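Local coordinates for RctB replication initiator protein (Vibrio cholerae, PDB 5UBE) that initiates replication of the second chromosome of the cholera pathogen and, through this N-terminal helix-turn-helix domain, probably binds DNA, at residues 28-33 / 115-120; 95-100 / 109-114; 44-49 / 82-87. All blocks are in the same frame, centred on the assembly; numbering follows the deposited sequence.

Contact 1 of 3, residues 28-33 / 115-120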
loop_
_atom_site.group_PDB
_atom_site.type_symbol
_atom_site.label_atom_id
_atom_site.label_comp_id
_atom_site.label_asym_id
_atom_site.label_seq_id
_atom_site.Cartn_x
_atom_site.Cartn_y
_atom_site.Cartn_z
ATOM N N ILE A 28 -2.366 -10.196 5.942
ATOM C CA ILE A 28 -1.704 -10.297 7.240
ATOM C C ILE A 28 -0.893 -11.585 7.314
ATOM O O ILE A 28 0.230 -11.602 7.834
ATOM C CB ILE A 28 -2.744 -10.201 8.374
ATOM C CG1 ILE A 28 -3.507 -8.878 8.281
ATOM C CG2 ILE A 28 -2.078 -10.338 9.734
ATOM C CD1 ILE A 28 -4.793 -8.850 9.126
ATOM N N ASP A 29 -1.432 -12.679 6.769
ATOM C CA ASP A 29 -0.645 -13.911 6.681
ATOM C C ASP A 29 0.383 -13.857 5.552
ATOM O O ASP A 29 1.498 -14.370 5.703
ATOM C CB ASP A 29 -1.559 -15.118 6.478
ATOM C CG ASP A 29 -2.557 -15.299 7.609
ATOM O OD1 ASP A 29 -2.218 -15.010 8.779
ATOM O OD2 ASP A 29 -3.685 -15.740 7.319
ATOM N N TRP A 30 0.012 -13.269 4.407
ATOM C CA TRP A 30 0.910 -13.215 3.257
ATOM C C TRP A 30 2.225 -12.540 3.610
ATOM O O TRP A 30 3.283 -12.906 3.079
ATOM C CB TRP A 30 0.245 -12.457 2.107
ATOM C CG TRP A 30 -0.999 -13.087 1.576
ATOM C CD1 TRP A 30 -1.504 -14.323 1.897
ATOM C CD2 TRP A 30 -1.887 -12.530 0.596
ATOM N NE1 TRP A 30 -2.660 -14.551 1.192
ATOM C CE2 TRP A 30 -2.914 -13.474 0.381
ATOM C CE3 TRP A 30 -1.919 -11.323 -0.112
ATOM C CZ2 TRP A 30 -3.969 -13.246 -0.509
ATOM C CZ3 TRP A 30 -2.965 -11.104 -1.007
ATOM C CH2 TRP A 30 -3.977 -12.060 -1.193
ATOM N N ILE A 31 2.169 -11.529 4.477
ATOM C CA ILE A 31 3.345 -10.707 4.770
ATOM C C ILE A 31 4.435 -11.546 5.421
ATOM O O ILE A 31 5.621 -11.403 5.100
ATOM C CB ILE A 31 2.940 -9.499 5.644
ATOM C CG1 ILE A 31 2.213 -8.458 4.794
ATOM C CG2 ILE A 31 4.153 -8.880 6.354
ATOM C CD1 ILE A 31 1.520 -7.341 5.615
ATOM N N GLU A 32 4.055 -12.435 6.341
ATOM C CA GLU A 32 5.025 -13.390 6.870
ATOM C C GLU A 32 5.513 -14.345 5.792
ATOM O O GLU A 32 6.672 -14.772 5.823
ATOM C CB GLU A 32 4.420 -14.167 8.040
ATOM C CG GLU A 32 3.937 -13.241 9.174
ATOM C CD GLU A 32 3.586 -13.975 10.460
ATOM O OE1 GLU A 32 3.232 -15.175 10.395
ATOM O OE2 GLU A 32 3.666 -13.339 11.537
ATOM N N GLN A 33 4.659 -14.684 4.824
ATOM C CA GLN A 33 5.104 -15.584 3.765
ATOM C C GLN A 33 6.000 -14.888 2.750
ATOM O O GLN A 33 6.876 -15.539 2.173
ATOM C CB GLN A 33 3.907 -16.213 3.051
ATOM C CG GLN A 33 3.161 -17.230 3.885
ATOM C CD GLN A 33 1.977 -17.798 3.141
ATOM O OE1 GLN A 33 1.087 -17.060 2.742
ATOM N NE2 GLN A 33 1.976 -19.113 2.919
ATOM N N ILE A 115 -0.586 -9.070 -3.571
ATOM C CA ILE A 115 -0.665 -10.203 -4.482
ATOM C C ILE A 115 -0.423 -11.469 -3.676
ATOM O O ILE A 115 0.509 -11.534 -2.866
ATOM C CB ILE A 115 0.349 -10.075 -5.641
ATOM C CG1 ILE A 115 0.205 -8.719 -6.333
ATOM C CG2 ILE A 115 0.123 -11.179 -6.666
ATOM C CD1 ILE A 115 1.056 -8.561 -7.570
ATOM N N ASN A 116 -1.278 -12.459 -3.877
ATOM C CA ASN A 116 -1.171 -13.720 -3.160
ATOM C C ASN A 116 0.195 -14.349 -3.414
ATOM O O ASN A 116 0.626 -14.431 -4.572
ATOM C CB ASN A 116 -2.294 -14.658 -3.617
ATOM C CG ASN A 116 -2.472 -15.850 -2.703
ATOM O OD1 ASN A 116 -1.509 -16.545 -2.372
ATOM N ND2 ASN A 116 -3.708 -16.092 -2.284
ATOM N N PRO A 117 0.910 -14.795 -2.381
ATOM C CA PRO A 117 2.194 -15.469 -2.622
ATOM C C PRO A 117 2.084 -16.671 -3.555
ATOM O O PRO A 117 3.022 -16.932 -4.320
ATOM C CB PRO A 117 2.644 -15.886 -1.215
ATOM C CG PRO A 117 1.919 -14.933 -0.286
ATOM C CD PRO A 117 0.584 -14.708 -0.947
ATOM N N ASN A 118 0.967 -17.406 -3.523
ATOM C CA ASN A 118 0.790 -18.504 -4.474
ATOM C C ASN A 118 0.814 -18.000 -5.908
ATOM O O ASN A 118 1.298 -18.700 -6.807
ATOM C CB ASN A 118 -0.521 -19.241 -4.208
ATOM C CG ASN A 118 -0.586 -19.828 -2.816
ATOM O OD1 ASN A 118 0.426 -20.270 -2.269
ATOM N ND2 ASN A 118 -1.783 -19.838 -2.233
ATOM N N GLN A 119 0.298 -16.790 -6.137
ATOM C CA GLN A 119 0.386 -16.158 -7.450
ATOM C C GLN A 119 1.797 -15.666 -7.750
ATOM O O GLN A 119 2.266 -15.779 -8.890
ATOM C CB GLN A 119 -0.605 -14.995 -7.526
ATOM C CG GLN A 119 -0.736 -14.374 -8.900
ATOM C CD GLN A 119 -1.590 -15.208 -9.840
ATOM O OE1 GLN A 119 -2.097 -16.272 -9.467
ATOM N NE2 GLN A 119 -1.757 -14.726 -11.068
ATOM N N LEU A 120 2.477 -15.097 -6.748
ATOM C CA LEU A 120 3.829 -14.572 -6.952
ATOM C C LEU A 120 4.744 -15.618 -7.560
ATOM O O LEU A 120 5.513 -15.331 -8.489
ATOM C CB LEU A 120 4.431 -14.107 -5.629
ATOM C CG LEU A 120 3.756 -12.964 -4.897
ATOM C CD1 LEU A 120 4.768 -12.294 -3.985
ATOM C CD2 LEU A 120 3.273 -12.027 -5.940
#

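Contact 2 of 3, residues 95-100 / 109-114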
loop_
_atom_site.group_PDB
_atom_site.type_symbol
_atom_site.label_atom_id
_atom_site.label_comp_id
_atom_site.label_asym_id
_atom_site.label_seq_id
_atom_site.Cartn_x
_atom_site.Cartn_y
_atom_site.Cartn_z
ATOM N N LYS A 95 0.178 -5.391 -7.065
ATOM C CA LYS A 95 -0.355 -4.986 -8.356
ATOM C C LYS A 95 -0.685 -3.497 -8.315
ATOM O O LYS A 95 -1.500 -3.054 -7.487
ATOM C CB LYS A 95 -1.596 -5.794 -8.701
ATOM C CG LYS A 95 -2.140 -5.522 -10.088
ATOM C CD LYS A 95 -3.304 -6.449 -10.395
ATOM C CE LYS A 95 -3.822 -6.240 -11.807
ATOM N NZ LYS A 95 -5.102 -6.963 -12.031
ATOM N N GLN A 96 -0.055 -2.734 -9.208
ATOM C CA GLN A 96 -0.333 -1.307 -9.341
ATOM C C GLN A 96 -1.555 -1.102 -10.227
ATOM O O GLN A 96 -1.567 -1.522 -11.389
ATOM C CB GLN A 96 0.867 -0.570 -9.921
ATOM C CG GLN A 96 2.116 -0.654 -9.076
ATOM C CD GLN A 96 3.111 0.434 -9.437
ATOM O OE1 GLN A 96 4.090 0.177 -10.137
ATOM N NE2 GLN A 96 2.862 1.665 -8.966
ATOM N N ILE A 97 -2.567 -0.441 -9.678
ATOM C CA ILE A 97 -3.837 -0.195 -10.349
ATOM C C ILE A 97 -4.057 1.309 -10.412
ATOM O O ILE A 97 -4.249 1.932 -9.360
ATOM C CB ILE A 97 -4.989 -0.869 -9.592
ATOM C CG1 ILE A 97 -4.697 -2.363 -9.399
ATOM C CG2 ILE A 97 -6.323 -0.619 -10.296
ATOM C CD1 ILE A 97 -5.673 -3.068 -8.470
ATOM N N PRO A 98 -4.023 1.945 -11.583
ATOM C CA PRO A 98 -4.393 3.365 -11.645
ATOM C C PRO A 98 -5.894 3.507 -11.447
ATOM O O PRO A 98 -6.681 2.749 -12.020
ATOM C CB PRO A 98 -3.956 3.795 -13.051
ATOM C CG PRO A 98 -3.017 2.740 -13.504
ATOM C CD PRO A 98 -3.502 1.468 -12.870
ATOM N N VAL A 99 -6.283 4.464 -10.602
ATOM C CA VAL A 99 -7.676 4.699 -10.245
ATOM C C VAL A 99 -7.976 6.185 -10.375
ATOM O O VAL A 99 -7.077 7.030 -10.368
ATOM C CB VAL A 99 -8.006 4.221 -8.815
ATOM C CG1 VAL A 99 -7.776 2.729 -8.692
ATOM C CG2 VAL A 99 -7.177 4.991 -7.798
ATOM N N ARG A 100 -9.263 6.500 -10.491
ATOM C CA ARG A 100 -9.722 7.879 -10.570
ATOM C C ARG A 100 -10.655 8.178 -9.408
ATOM O O ARG A 100 -11.128 7.275 -8.711
ATOM C CB ARG A 100 -10.437 8.159 -11.901
ATOM C CG ARG A 100 -9.650 7.730 -13.131
ATOM C CD ARG A 100 -10.432 7.980 -14.409
ATOM N NE ARG A 100 -9.676 7.608 -15.601
ATOM C CZ ARG A 100 -10.144 7.693 -16.842
ATOM N NH1 ARG A 100 -11.377 8.133 -17.060
ATOM N NH2 ARG A 100 -9.379 7.335 -17.867
ATOM N N THR A 109 -4.551 8.618 -9.185
ATOM C CA THR A 109 -3.511 8.209 -8.239
ATOM C C THR A 109 -3.267 6.719 -8.467
ATOM O O THR A 109 -3.844 6.122 -9.382
ATOM C CB THR A 109 -3.908 8.520 -6.787
ATOM O OG1 THR A 109 -5.109 7.812 -6.450
ATOM C CG2 THR A 109 -4.136 10.010 -6.606
ATOM N N MET A 110 -2.422 6.104 -7.633
ATOM C CA MET A 110 -2.090 4.684 -7.755
ATOM C C MET A 110 -2.717 3.872 -6.624
ATOM O O MET A 110 -2.550 4.204 -5.443
ATOM C CB MET A 110 -0.577 4.459 -7.752
ATOM C CG MET A 110 0.017 4.215 -9.126
ATOM S SD MET A 110 -0.796 2.903 -10.044
ATOM C CE MET A 110 0.096 3.035 -11.598
ATOM N N LEU A 111 -3.416 2.802 -6.985
ATOM C CA LEU A 111 -3.925 1.846 -6.012
ATOM C C LEU A 111 -3.034 0.613 -6.016
ATOM O O LEU A 111 -2.621 0.140 -7.076
ATOM C CB LEU A 111 -5.371 1.455 -6.321
ATOM C CG LEU A 111 -6.015 0.516 -5.302
ATOM C CD1 LEU A 111 -6.095 1.194 -3.941
ATOM C CD2 LEU A 111 -7.390 0.076 -5.781
ATOM N N HIS A 112 -2.737 0.099 -4.829
ATOM C CA HIS A 112 -1.820 -1.022 -4.674
ATOM C C HIS A 112 -2.540 -2.123 -3.926
ATOM O O HIS A 112 -3.060 -1.894 -2.830
ATOM C CB HIS A 112 -0.546 -0.595 -3.940
ATOM C CG HIS A 112 0.184 0.492 -4.648
ATOM N ND1 HIS A 112 1.334 0.270 -5.374
ATOM C CD2 HIS A 112 -0.117 1.801 -4.803
ATOM C CE1 HIS A 112 1.730 1.406 -5.920
ATOM N NE2 HIS A 112 0.868 2.350 -5.590
ATOM N N ARG A 113 -2.561 -3.310 -4.522
ATOM C CA ARG A 113 -3.269 -4.470 -3.998
ATOM C C ARG A 113 -2.256 -5.572 -3.742
ATOM O O ARG A 113 -1.445 -5.883 -4.615
ATOM C CB ARG A 113 -4.343 -4.940 -4.986
ATOM C CG ARG A 113 -4.762 -6.401 -4.842
ATOM C CD ARG A 113 -5.793 -6.729 -5.902
ATOM N NE ARG A 113 -6.809 -5.680 -5.962
ATOM C CZ ARG A 113 -7.683 -5.527 -6.950
ATOM N NH1 ARG A 113 -7.679 -6.355 -7.987
ATOM N NH2 ARG A 113 -8.565 -4.537 -6.902
ATOM N N PHE A 114 -2.273 -6.124 -2.535
ATOM C CA PHE A 114 -1.381 -7.226 -2.225
ATOM C C PHE A 114 -1.651 -8.378 -3.179
ATOM O O PHE A 114 -2.791 -8.608 -3.591
ATOM C CB PHE A 114 -1.570 -7.668 -0.774
ATOM C CG PHE A 114 -0.916 -6.735 0.240
ATOM C CD1 PHE A 114 0.457 -6.803 0.483
ATOM C CD2 PHE A 114 -1.670 -5.800 0.943
ATOM C CE1 PHE A 114 1.053 -5.967 1.414
ATOM C CE2 PHE A 114 -1.070 -4.939 1.879
ATOM C CZ PHE A 114 0.295 -5.028 2.111
#

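Contact 3 of 3, residues 44-49 / 82-87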
loop_
_atom_site.group_PDB
_atom_site.type_symbol
_atom_site.label_atom_id
_atom_site.label_comp_id
_atom_site.label_asym_id
_atom_site.label_seq_id
_atom_site.Cartn_x
_atom_site.Cartn_y
_atom_site.Cartn_z
ATOM N N ILE A 44 11.350 -3.395 3.422
ATOM C CA ILE A 44 10.048 -3.592 2.781
ATOM C C ILE A 44 9.034 -4.115 3.791
ATOM O O ILE A 44 7.890 -3.651 3.835
ATOM C CB ILE A 44 10.177 -4.530 1.559
ATOM C CG1 ILE A 44 10.883 -3.791 0.416
ATOM C CG2 ILE A 44 8.788 -5.034 1.108
ATOM C CD1 ILE A 44 11.475 -4.679 -0.648
ATOM N N VAL A 45 9.433 -5.093 4.614
ATOM C CA VAL A 45 8.525 -5.632 5.625
ATOM C C VAL A 45 8.017 -4.525 6.538
ATOM O O VAL A 45 6.841 -4.511 6.917
ATOM C CB VAL A 45 9.206 -6.763 6.420
ATOM C CG1 VAL A 45 8.292 -7.260 7.532
ATOM C CG2 VAL A 45 9.556 -7.915 5.486
ATOM N N GLU A 46 8.883 -3.572 6.890
ATOM C CA GLU A 46 8.454 -2.436 7.706
ATOM C C GLU A 46 7.259 -1.724 7.086
ATOM O O GLU A 46 6.245 -1.486 7.754
ATOM C CB GLU A 46 9.608 -1.446 7.877
ATOM C CG GLU A 46 10.689 -1.840 8.865
ATOM C CD GLU A 46 11.816 -0.809 8.900
ATOM O OE1 GLU A 46 11.809 0.108 8.041
ATOM O OE2 GLU A 46 12.699 -0.916 9.779
ATOM N N LEU A 47 7.381 -1.332 5.816
ATOM C CA LEU A 47 6.248 -0.744 5.111
ATOM C C LEU A 47 5.025 -1.663 5.168
ATOM O O LEU A 47 3.920 -1.211 5.475
ATOM C CB LEU A 47 6.626 -0.446 3.659
ATOM C CG LEU A 47 5.459 0.077 2.818
ATOM C CD1 LEU A 47 5.084 1.462 3.292
ATOM C CD2 LEU A 47 5.764 0.073 1.327
ATOM N N LEU A 48 5.207 -2.964 4.877
ATOM C CA LEU A 48 4.067 -3.884 4.843
ATOM C C LEU A 48 3.375 -3.967 6.201
ATOM O O LEU A 48 2.144 -3.891 6.287
ATOM C CB LEU A 48 4.503 -5.279 4.378
ATOM C CG LEU A 48 5.249 -5.297 3.046
ATOM C CD1 LEU A 48 5.442 -6.717 2.583
ATOM C CD2 LEU A 48 4.529 -4.462 1.988
ATOM N N ASN A 49 4.154 -4.112 7.277
ATOM C CA ASN A 49 3.565 -4.152 8.612
ATOM C C ASN A 49 2.791 -2.873 8.911
ATOM O O ASN A 49 1.739 -2.909 9.561
ATOM C CB ASN A 49 4.658 -4.369 9.659
ATOM C CG ASN A 49 5.149 -5.800 9.700
ATOM O OD1 ASN A 49 4.492 -6.698 9.182
ATOM N ND2 ASN A 49 6.302 -6.023 10.328
ATOM N N GLN A 82 7.849 5.910 -0.541
ATOM C CA GLN A 82 7.957 5.682 -1.976
ATOM C C GLN A 82 9.141 4.779 -2.307
ATOM O O GLN A 82 9.055 3.946 -3.213
ATOM C CB GLN A 82 8.075 7.019 -2.714
ATOM C CG GLN A 82 6.744 7.635 -3.100
ATOM C CD GLN A 82 5.882 6.726 -3.980
ATOM O OE1 GLN A 82 6.322 6.275 -5.033
ATOM N NE2 GLN A 82 4.642 6.466 -3.550
ATOM N N GLN A 83 10.263 4.941 -1.590
ATOM C CA GLN A 83 11.427 4.087 -1.824
ATOM C C GLN A 83 11.094 2.624 -1.550
ATOM O O GLN A 83 11.309 1.753 -2.402
ATOM C CB GLN A 83 12.597 4.539 -0.945
ATOM C CG GLN A 83 13.860 3.662 -1.066
ATOM C CD GLN A 83 14.858 3.924 0.063
ATOM O OE1 GLN A 83 15.034 5.060 0.504
ATOM N NE2 GLN A 83 15.494 2.868 0.546
ATOM N N ARG A 84 10.575 2.335 -0.351
ATOM C CA ARG A 84 10.157 0.970 -0.038
ATOM C C ARG A 84 9.092 0.487 -1.014
ATOM O O ARG A 84 9.119 -0.669 -1.451
ATOM C CB ARG A 84 9.654 0.896 1.401
ATOM C CG ARG A 84 10.750 1.053 2.441
ATOM C CD ARG A 84 10.184 1.694 3.698
ATOM N NE ARG A 84 11.093 1.636 4.844
ATOM C CZ ARG A 84 12.045 2.537 5.093
ATOM N NH1 ARG A 84 12.234 3.570 4.270
ATOM N NH2 ARG A 84 12.820 2.402 6.164
ATOM N N LEU A 85 8.189 1.378 -1.429
ATOM C CA LEU A 85 7.136 0.952 -2.345
ATOM C C LEU A 85 7.705 0.567 -3.701
ATOM O O LEU A 85 7.295 -0.450 -4.269
ATOM C CB LEU A 85 6.062 2.030 -2.493
ATOM C CG LEU A 85 4.929 1.681 -3.478
ATOM C CD1 LEU A 85 4.069 0.495 -3.026
ATOM C CD2 LEU A 85 4.052 2.884 -3.753
ATOM N N ARG A 86 8.669 1.338 -4.231
ATOM C CA ARG A 86 9.264 0.955 -5.508
ATOM C C ARG A 86 9.952 -0.405 -5.410
ATOM O O ARG A 86 9.871 -1.219 -6.335
ATOM C CB ARG A 86 10.266 2.005 -5.986
ATOM C CG ARG A 86 9.672 3.322 -6.452
ATOM C CD ARG A 86 10.759 4.192 -7.123
ATOM N NE ARG A 86 11.958 4.334 -6.289
ATOM C CZ ARG A 86 12.092 5.241 -5.328
ATOM N NH1 ARG A 86 11.098 6.094 -5.063
ATOM N NH2 ARG A 86 13.202 5.287 -4.612
ATOM N N ALA A 87 10.644 -0.661 -4.298
ATOM C CA ALA A 87 11.328 -1.939 -4.142
ATOM C C ALA A 87 10.330 -3.085 -4.051
ATOM O O ALA A 87 10.540 -4.147 -4.642
ATOM C CB ALA A 87 12.230 -1.902 -2.903
#

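Contact 1 of 3, residues 28-33 / 115-120
Trp30 and Pro117 meet at about a right angle, the edge of the pyrrolidine ring set down on the flat of the indole. Pro117 CD does most of the touching: it sits 3.5 Å from the centroid of the five-membered ring of Trp30 and close to the ring normal, which identifies a CH-pi contact over the face. The six-membered ring receives a second one on the same face, with Asn116 CA 3.6 Å from its centroid and 4° off the normal. Two consecutive residues, one for each ring of the indole, thus lie over a single face of the tryptophan. The CB bond of Trp30 is directed at 115-120, and with CG anti to the carbonyl carbon (chi1 -63°) the indole presents a face to Asn116 and Pro117.

The Asn116 side chain also crosses the indole at about a right angle, its amide plane turned 42° from the ring. ND2 comes to 3.4 Å from Trp30 CZ2, with the planes far from parallel. The other end of this amide is engaged at home: Asn118 N donates to Asn116 OD1 at 2.9 Å in a fairly straight bond, with the donor tilted out of the carbonyl plane. Asn116 is therefore the N-cap of helix 117-120, and the cap fixes its rotation while its CA faces the indole. At the margin, Gln33 OE1 reaches Pro117 CG at 3.8 Å, a van der Waals touch.

No hydrogen bond joins the two segments. Nearby, the hydroxyl of Tyr34 is hydrogen-bonded to Ile115 O, and Pro117 and Leu120 pack on Phe37. The contact holds the short last helix of this domain, 117-120, which comes next after strand 108-114, against helix 26-34, whose Ile31 packs on helix 42-55.

Contact 2 of 3, residues 95-100 / 109-114
The guanidinium of Arg113 carries Ile97 CD1 over the centre of one face, 3.5 Å from CZ, while its NE forms a salt bridge with Glu22. On the other face of this beta hairpin, the Gln96 amide lies alongside the His112 imidazole, pointing the same way with planes 24° apart; NE2 of Gln96 comes obliquely to 3.3 Å from CE1 of His112. The hairpin follows helix 78-91 in the chain and is consistent with the wing of a winged helix-turn-helix fold. His112 ND1 is buried without a partner in the model, and the ring also meets those of Phe21 and His19.

Strands 94-100 and 108-114 run antiparallel, and their short segments are inclined at 142°. Three hydrogen-bonded pairs, Lys95-Arg113, Ile97-Leu111 and Val99-Thr109, each supply two backbone bonds. The middle pair is the shortest, at 2.7 Å both for Ile97 N to Leu111 O and for Leu111 N to Ile97 O. Lys95, Ile97, Val99, Thr109, Leu111 and Arg113 share one face, where Val99 CG1 packs 3.6 Å from Leu111 CB.

Strand 108-114 is also bonded to strand 20-22, which places the hairpin at one margin of the sheet. Met110 bends at chi2 (-53°), folding its thioether back alongside Pro98, so that CE rests 3.7 Å from Pro98 CG.

Contact 3 of 3, residues 44-49 / 82-87
Two side chains with the same first torsion, Glu46 (chi1 -76°) and Arg84 (chi1 -70°), keep CG beside the backbone N and extend until their ends meet between the helices. Arg84 stays straight from CG to NE, then turns its guanidinium. NH2 donates to Glu46 OE1 at 3.1 Å, approaching OE1 almost in line with its bond to CD. The carboxylate and guanidinium are almost coplanar, and OE1 lies at the guanidinium edge. This is a salt bridge through one bond, since Arg84 NE stays 3.6 Å from the same oxygen; NH1 makes a weak bond to Ala80 O.

Beneath the charged pair the aliphatic part of Arg84 lies on Leu47, with Arg84 CB 4.0 Å from both Leu47 CB and Leu47 CD2. Leu47 CD2 continues to the Leu85 backbone, 3.9 Å from its N. The CB bond of Ile44 is not aimed at helix 78-91, yet its far end comes near, with CD1 3.7 Å from Ala87 CB.

Helices 65-71 and 78-91 probably form the helix-turn-helix pair, 78-91 being the likely recognition helix. This contact packs it crosswise on helix 42-55, the segment axes 9.2 Å apart and their N-to-C directions at 105°. The inner sides turn to the sheet: Leu48 packs on Phe94 and Phe114, Leu85 on Phe94 and His112, while helix 26-34 reaches Leu48 through Ile31 and Tyr34.

How the contacts relate
Contact 1 is a surface contact whose centre lies about 14 Å from the centre of the chain, whereas contacts 2 and 3 are partly buried and lie nearer, on opposite sides of that centre. Their chemistry differs accordingly: ring-face packing without a hydrogen bond in contact 1, a ladder of backbone bonds in contact 2, and buried aliphatic groups edged by one ion pair in contact 3. Along the chain, contact 1 closes a loop in which both others are nested, contact 3 closing before contact 2 opens. No two share an element, yet all three touch one another directly through side chains of the helices and the hairpin.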